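Local structure of EF0056 (Enterococcus faecalis, 6ORI) at residues E221-T234 with N293-L305. The protein is of unknown function but, as an enterococcal surface protein with immunoglobulin-like domains, may take part in biofilm formation. Numbering follows the deposited sequence. Where two conformers were deposited one is given.
Sequences EEANIQTKDGSGST and NVAFESGKKVADL
Phe296 and Ile225 meet where the loop between strands 211-221 and 239-248 folds across one face of an immunoglobulin-like antiparallel sheet, onto the 3-10 turn 296-298 that leads into edge strand 300-304. Ile225 CD1 lies over one face of the Phe296 ring, 4.1 Å from its centroid in a CH-pi contact. Phe296 turns CG away from its own N (chi1 -169°), which carries the ring under the loop, and Thr234 CG2 approaches its CZ at 3.6 Å. A broad, flat ring suits this buried place, since Ile241, Val345 and His283 of the sheet also pack on it. The backbones close in beside it, where Lys228 N donates to Glu297 O (2.7 Å).

Toward solvent the contact turns looser. Lys228 and Lys300 send their amines outward, and water 2 joins Asp229 N to Gly299 O. A type I beta turn runs from Thr227 to Gly230, whose positive phi (82°) suits glycine. Short hydroxyl side chains fit beside it, because Ser231 OG can accept from Lys301 N (2.9 Å) while donating to Asp229. Asp229 OD1 receives three bonds: Thr227 OG1 nearly along the C-O axis, Ser231 OG on the syn side, and, closing an Asx turn, Ser231 N from above the carboxylate plane.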
ATOM      1  N   GLU A 221      -5.817   1.342  14.816  1.00 10.87           N
ATOM      2  CA  GLU A 221      -6.738   2.420  15.156  1.00  8.80           C
ATOM      3  C   GLU A 221      -7.167   2.264  16.614  1.00 11.26           C
ATOM      4  O   GLU A 221      -7.354   1.145  17.114  1.00  9.64           O
ATOM      5  CB  GLU A 221      -7.987   2.451  14.253  1.00 14.09           C
ATOM      6  CG  GLU A 221      -7.852   3.206  12.917  1.00 16.14           C
ATOM      7  CD  GLU A 221      -7.731   4.729  13.056  1.00 12.73           C
ATOM      8  OE1 GLU A 221      -7.579   5.221  14.202  1.00 15.77           O
ATOM      9  OE2 GLU A 221      -7.779   5.429  12.016  1.00 17.87           O
ATOM     10  N   GLU A 222      -7.315   3.401  17.276  1.00 11.65           N
ATOM     11  CA  GLU A 222      -7.713   3.446  18.680  1.00 10.33           C
ATOM     12  C   GLU A 222      -9.087   2.824  18.906  1.00  7.61           C
ATOM     13  O   GLU A 222      -9.933   2.757  18.012  1.00  8.76           O
ATOM     14  CB  GLU A 222      -7.685   4.908  19.181  1.00 19.87           C
ATOM     15  CG  GLU A 222      -8.353   5.895  18.237  1.00 33.14           C
ATOM     16  CD  GLU A 222      -8.191   7.346  18.659  1.00 48.57           C
ATOM     17  OE1 GLU A 222      -7.769   7.576  19.813  1.00 33.86           O
ATOM     18  OE2 GLU A 222      -8.488   8.247  17.826  1.00 20.18           O
ATOM     19  N   ALA A 223      -9.291   2.373  20.124  1.00  7.29           N
ATOM     20  CA  ALA A 223     -10.577   1.853  20.555  1.00  8.45           C
ATOM     21  C   ALA A 223     -11.691   2.888  20.421  1.00  5.94           C
ATOM     22  O   ALA A 223     -11.497   4.088  20.602  1.00  6.73           O
ATOM     23  CB  ALA A 223     -10.508   1.400  21.990  1.00  8.83           C
ATOM     24  N   ASN A 224     -12.867   2.392  20.097  1.00  6.40           N
ATOM     25  CA  ASN A 224     -14.107   3.134  20.184  1.00  7.30           C
ATOM     26  C   ASN A 224     -14.155   4.392  19.344  1.00  6.94           C
ATOM     27  O   ASN A 224     -14.665   5.441  19.760  1.00 10.18           O
ATOM     28  CB  ASN A 224     -14.436   3.406  21.649  1.00  8.37           C
ATOM     29  CG  ASN A 224     -14.751   2.142  22.393  1.00  8.25           C
ATOM     30  OD1 ASN A 224     -15.167   1.157  21.788  1.00 10.85           O
ATOM     31  ND2 ASN A 224     -14.590   2.165  23.697  1.00  9.26           N
ATOM     32  N   ILE A 225     -13.680   4.248  18.124  1.00  6.65           N
ATOM     33  CA  ILE A 225     -13.956   5.264  17.108  1.00  8.53           C
ATOM     34  C   ILE A 225     -14.957   4.709  16.139  1.00  7.07           C
ATOM     35  O   ILE A 225     -15.198   3.491  16.116  1.00  8.74           O
ATOM     36  CB  ILE A 225     -12.701   5.810  16.394  1.00  7.96           C
ATOM     37  CG1 ILE A 225     -12.023   4.769  15.522  1.00  8.47           C
ATOM     38  CG2 ILE A 225     -11.704   6.336  17.435  1.00  9.19           C
ATOM     39  CD1 ILE A 225     -10.996   5.357  14.584  1.00  9.27           C
ATOM     40  N   GLN A 226     -15.567   5.574  15.354  1.00  7.81           N
ATOM     41  CA  GLN A 226     -16.672   5.136  14.531  1.00  7.85           C
ATOM     42  C   GLN A 226     -16.705   5.823  13.193  1.00 10.50           C
ATOM     43  O   GLN A 226     -16.056   6.851  12.950  1.00  9.46           O
ATOM     44  CB  GLN A 226     -17.968   5.404  15.262  1.00 11.85           C
ATOM     45  CG  GLN A 226     -18.265   6.859  15.441  1.00 12.03           C
ATOM     46  CD  GLN A 226     -19.642   7.074  16.003  1.00 10.94           C
ATOM     47  OE1 GLN A 226     -20.525   7.653  15.354  1.00 23.77           O
ATOM     48  NE2 GLN A 226     -19.848   6.590  17.199  1.00 11.21           N
ATOM     49  N   THR A 227     -17.482   5.254  12.297  1.00  7.31           N
ATOM     50  CA  THR A 227     -17.824   5.963  11.087  1.00  7.88           C
ATOM     51  C   THR A 227     -18.795   7.100  11.415  1.00  8.79           C
ATOM     52  O   THR A 227     -19.473   7.055  12.446  1.00 12.02           O
ATOM     53  CB  THR A 227     -18.423   5.011  10.050  1.00  7.67           C
ATOM     54  OG1 THR A 227     -19.604   4.415  10.576  1.00  9.63           O
ATOM     55  CG2 THR A 227     -17.417   3.905   9.716  1.00  8.94           C
ATOM     56  N   LYS A 228     -18.883   8.079  10.529  1.00  9.92           N
ATOM     57  CA  LYS A 228     -19.755   9.249  10.754  1.00 12.25           C
ATOM     58  C   LYS A 228     -21.166   8.814  11.114  1.00 17.65           C
ATOM     59  O   LYS A 228     -21.767   9.334  12.053  1.00 22.55           O
ATOM     60  CB  LYS A 228     -19.785  10.169   9.536  1.00 16.94           C
ATOM     61  CG  LYS A 228     -20.645  11.446   9.740  1.00 18.26           C
ATOM     62  CD  LYS A 228     -20.285  12.553   8.755  1.00 33.95           C
ATOM     63  CE  LYS A 228     -20.385  12.114   7.291  1.00 60.67           C
ATOM     64  NZ  LYS A 228     -21.524  12.749   6.574  1.00 64.94           N
ATOM     65  N   ASP A 229     -21.683   7.823  10.401  1.00 14.97           N
ATOM     66  CA  ASP A 229     -23.052   7.358  10.641  1.00 15.11           C
ATOM     67  C   ASP A 229     -23.233   6.380  11.816  1.00 17.65           C
ATOM     68  O   ASP A 229     -24.358   5.966  12.115  1.00 20.31           O
ATOM     69  CB  ASP A 229     -23.677   6.798   9.354  1.00 18.28           C
ATOM     70  CG  ASP A 229     -22.978   5.557   8.826  1.00 23.87           C
ATOM     71  OD1 ASP A 229     -22.189   4.928   9.554  1.00 16.26           O
ATOM     72  OD2 ASP A 229     -23.258   5.193   7.663  1.00 25.50           O
ATOM     73  N   GLY A 230     -22.152   6.012  12.493  1.00 15.17           N
ATOM     74  CA  GLY A 230     -22.232   5.068  13.589  1.00 13.50           C
ATOM     75  C   GLY A 230     -22.252   3.591  13.214  1.00 12.02           C
ATOM     76  O   GLY A 230     -22.153   2.739  14.092  1.00 13.59           O
ATOM     77  N   SER A 231     -22.321   3.299  11.916  1.00 12.99           N
ATOM     78  CA  SER A 231     -22.456   1.904  11.469  1.00 16.16           C
ATOM     79  C   SER A 231     -21.208   1.057  11.726  1.00  9.88           C
ATOM     80  O   SER A 231     -21.297  -0.126  12.059  1.00 11.45           O
ATOM     81  CB  SER A 231     -22.834   1.851   9.983  1.00 13.04           C
ATOM     82  OG  SER A 231     -21.767   2.287   9.130  1.00 12.77           O
ATOM     83  N   GLY A 232     -20.035   1.678  11.577  1.00 10.97           N
ATOM     84  CA  GLY A 232     -18.772   0.971  11.723  1.00 10.65           C
ATOM     85  C   GLY A 232     -18.002   1.438  12.944  1.00  7.13           C
ATOM     86  O   GLY A 232     -18.173   2.589  13.361  1.00  9.70           O
ATOM     87  N   SER A 233     -17.163   0.576  13.503  1.00  7.52           N
ATOM     88  CA  SER A 233     -16.450   0.893  14.732  1.00  7.57           C
ATOM     89  C   SER A 233     -15.251  -0.004  14.952  1.00  8.50           C
ATOM     90  O   SER A 233     -15.145  -1.065  14.360  1.00  9.22           O
ATOM     91  CB  SER A 233     -17.399   0.781  15.919  1.00 11.10           C
ATOM     92  OG  SER A 233     -18.192  -0.388  15.795  1.00 20.31           O
ATOM     93  N   THR A 234     -14.337   0.391  15.843  1.00  9.00           N
ATOM     94  CA  THR A 234     -13.121  -0.396  16.092  1.00 10.08           C
ATOM     95  C   THR A 234     -13.098  -1.357  17.286  1.00 14.21           C
ATOM     96  O   THR A 234     -12.168  -2.154  17.455  1.00 14.19           O
ATOM     97  CB  THR A 234     -11.932   0.528  16.300  1.00  7.75           C
ATOM     98  OG1 THR A 234     -12.243   1.539  17.267  1.00  8.44           O
ATOM     99  CG2 THR A 234     -11.608   1.205  14.983  1.00  7.85           C
ATOM    100  N   ASN A 293     -10.206  12.087   0.911  1.00  6.80           N
ATOM    101  CA  ASN A 293     -10.271  11.836   2.346  1.00  7.61           C
ATOM    102  C   ASN A 293     -10.753  10.416   2.545  1.00  7.33           C
ATOM    103  O   ASN A 293     -11.902  10.056   2.150  1.00  8.79           O
ATOM    104  CB  ASN A 293     -11.223  12.814   3.040  1.00  9.19           C
ATOM    105  CG  ASN A 293     -11.315  12.590   4.559  1.00  9.34           C
ATOM    106  OD1 ASN A 293     -11.527  11.477   5.015  1.00 12.62           O
ATOM    107  ND2 ASN A 293     -11.198  13.662   5.327  1.00 12.36           N
ATOM    108  N   VAL A 294      -9.890   9.607   3.147  1.00  6.14           N
ATOM    109  CA  VAL A 294     -10.219   8.229   3.446  1.00  8.12           C
ATOM    110  C   VAL A 294     -10.057   7.983   4.951  1.00  8.01           C
ATOM    111  O   VAL A 294      -9.726   6.884   5.386  1.00 11.06           O
ATOM    112  CB  VAL A 294      -9.374   7.239   2.586  1.00  8.91           C
ATOM    113  CG1 VAL A 294      -9.732   7.391   1.111  1.00 11.00           C
ATOM    114  CG2 VAL A 294      -7.898   7.447   2.797  1.00 10.75           C
ATOM    115  N   ALA A 295     -10.335   8.996   5.764  1.00  8.04           N
ATOM    116  CA  ALA A 295     -10.333   8.812   7.213  1.00  7.97           C
ATOM    117  C   ALA A 295     -11.339   7.727   7.609  1.00  6.00           C
ATOM    118  O   ALA A 295     -12.298   7.459   6.897  1.00  7.75           O
ATOM    119  CB  ALA A 295     -10.689  10.104   7.903  1.00 10.69           C
ATOM    120  N   PHE A 296     -11.127   7.136   8.767  1.00  6.86           N
ATOM    121  CA  PHE A 296     -12.035   6.107   9.265  1.00  6.54           C
ATOM    122  C   PHE A 296     -13.467   6.611   9.323  1.00  6.14           C
ATOM    123  O   PHE A 296     -14.416   5.894   9.002  1.00  6.26           O
ATOM    124  CB  PHE A 296     -11.585   5.659  10.659  1.00  6.49           C
ATOM    125  CG  PHE A 296     -12.288   4.422  11.155  1.00  6.27           C
ATOM    126  CD1 PHE A 296     -11.780   3.169  10.881  1.00  7.39           C
ATOM    127  CD2 PHE A 296     -13.437   4.513  11.903  1.00  7.49           C
ATOM    128  CE1 PHE A 296     -12.397   2.022  11.335  1.00  8.78           C
ATOM    129  CE2 PHE A 296     -14.075   3.354  12.366  1.00  8.26           C
ATOM    130  CZ  PHE A 296     -13.551   2.122  12.078  1.00  7.55           C
ATOM    131  N   GLU A 297     -13.667   7.843   9.778  0.59  6.68           N
ATOM    132  CA  GLU A 297     -15.030   8.346   9.949  0.59  6.77           C
ATOM    133  C   GLU A 297     -15.804   8.377   8.636  0.59  7.33           C
ATOM    134  O   GLU A 297     -17.030   8.333   8.642  0.59  8.60           O
ATOM    135  CB  GLU A 297     -15.035   9.741  10.580  0.59  7.48           C
ATOM    136  CG  GLU A 297     -14.419  10.815   9.714  0.59  8.03           C
ATOM    137  CD  GLU A 297     -14.708  12.186  10.248  0.59 12.25           C
ATOM    138  OE1 GLU A 297     -15.851  12.669  10.084  0.59 18.44           O
ATOM    139  OE2 GLU A 297     -13.795  12.765  10.852  0.59 10.48           O
ATOM    140  N   SER A 298     -15.080   8.431   7.521  0.59  8.99           N
ATOM    141  CA  SER A 298     -15.681   8.627   6.203  0.59  9.76           C
ATOM    142  C   SER A 298     -16.330   7.347   5.657  0.59  9.30           C
ATOM    143  O   SER A 298     -17.195   7.401   4.782  0.59 14.67           O
ATOM    144  CB  SER A 298     -14.625   9.130   5.216  0.59 12.30           C
ATOM    145  OG  SER A 298     -14.032  10.343   5.664  0.59 18.36           O
ATOM    146  N   GLY A 299     -15.906   6.201   6.162  1.00  7.11           N
ATOM    147  CA  GLY A 299     -16.384   4.927   5.655  1.00  9.57           C
ATOM    148  C   GLY A 299     -17.791   4.639   6.109  1.00  8.20           C
ATOM    149  O   GLY A 299     -18.380   5.379   6.888  1.00  8.87           O
ATOM    150  N   LYS A 300     -18.335   3.535   5.601  1.00  7.10           N
ATOM    151  CA  LYS A 300     -19.639   3.029   6.012  1.00  8.77           C
ATOM    152  C   LYS A 300     -19.525   1.515   6.116  1.00  7.35           C
ATOM    153  O   LYS A 300     -18.963   0.879   5.224  1.00  7.28           O
ATOM    154  CB  LYS A 300     -20.695   3.419   4.973  1.00 10.68           C
ATOM    155  CG  LYS A 300     -22.039   2.755   5.095  1.00 24.82           C
ATOM    156  CD  LYS A 300     -22.533   2.284   3.729  1.00 66.58           C
ATOM    157  CE  LYS A 300     -22.723   3.441   2.756  1.00 47.05           C
ATOM    158  NZ  LYS A 300     -22.931   2.956   1.367  1.00 50.10           N
ATOM    159  N   LYS A 301     -20.050   0.915   7.180  1.00  6.89           N
ATOM    160  CA  LYS A 301     -19.997  -0.539   7.304  1.00  4.73           C
ATOM    161  C   LYS A 301     -20.987  -1.178   6.351  1.00  7.16           C
ATOM    162  O   LYS A 301     -22.157  -0.780   6.310  1.00  9.14           O
ATOM    163  CB  LYS A 301     -20.292  -0.996   8.731  1.00  8.19           C
ATOM    164  CG  LYS A 301     -20.240  -2.498   8.881  1.00  7.14           C
ATOM    165  CD  LYS A 301     -20.480  -2.898  10.332  1.00 12.99           C
ATOM    166  CE  LYS A 301     -20.511  -4.382  10.503  1.00 14.79           C
ATOM    167  NZ  LYS A 301     -21.921  -4.816  10.533  1.00 18.87           N
ATOM    168  N   VAL A 302     -20.507  -2.134   5.558  1.00  4.99           N
ATOM    169  CA  VAL A 302     -21.345  -2.813   4.593  1.00  4.47           C
ATOM    170  C   VAL A 302     -21.490  -4.302   4.851  1.00  3.89           C
ATOM    171  O   VAL A 302     -22.393  -4.918   4.278  1.00  5.08           O
ATOM    172  CB  VAL A 302     -20.866  -2.572   3.157  1.00  5.33           C
ATOM    173  CG1 VAL A 302     -21.043  -1.108   2.786  1.00  7.94           C
ATOM    174  CG2 VAL A 302     -19.427  -3.028   2.948  1.00  6.20           C
ATOM    175  N   ALA A 303     -20.650  -4.893   5.684  1.00  4.13           N
ATOM    176  CA  ALA A 303     -20.789  -6.316   6.005  1.00  3.90           C
ATOM    177  C   ALA A 303     -20.042  -6.729   7.231  1.00  4.33           C
ATOM    178  O   ALA A 303     -19.016  -6.138   7.576  1.00  5.82           O
ATOM    179  CB  ALA A 303     -20.314  -7.172   4.850  1.00  6.54           C
ATOM    180  N   ASP A 304     -20.554  -7.762   7.881  1.00  4.75           N
ATOM    181  CA  ASP A 304     -19.815  -8.571   8.842  1.00  4.82           C
ATOM    182  C   ASP A 304     -19.118  -9.664   8.059  1.00  7.06           C
ATOM    183  O   ASP A 304     -19.758 -10.322   7.241  1.00  5.99           O
ATOM    184  CB  ASP A 304     -20.785  -9.223   9.825  1.00  7.55           C
ATOM    185  CG  ASP A 304     -21.485  -8.222  10.707  1.00 11.91           C
ATOM    186  OD1 ASP A 304     -20.795  -7.386  11.338  1.00 14.30           O
ATOM    187  OD2 ASP A 304     -22.732  -8.281  10.769  1.00 18.56           O
ATOM    188  N   LEU A 305     -17.832  -9.863   8.309  1.00  5.06           N
ATOM    189  CA  LEU A 305     -17.008 -10.852   7.612  1.00  5.30           C
ATOM    190  C   LEU A 305     -16.573 -11.984   8.513  1.00  6.74           C
ATOM    191  O   LEU A 305     -16.518 -11.834   9.750  1.00  5.92           O
ATOM    192  CB  LEU A 305     -15.752 -10.173   7.072  1.00  5.53           C
ATOM    193  CG  LEU A 305     -16.005  -9.054   6.067  1.00  6.93           C
ATOM    194  CD1 LEU A 305     -14.659  -8.473   5.628  1.00  6.38           C
ATOM    195  CD2 LEU A 305     -16.806  -9.501   4.858  1.00  8.55           C
TER
HETATM  196  O   HOH W   1      -9.089   8.125  10.695  1.00 15.52           O
HETATM  197  O   HOH W   2     -20.450   7.133   7.800  1.00 21.75           O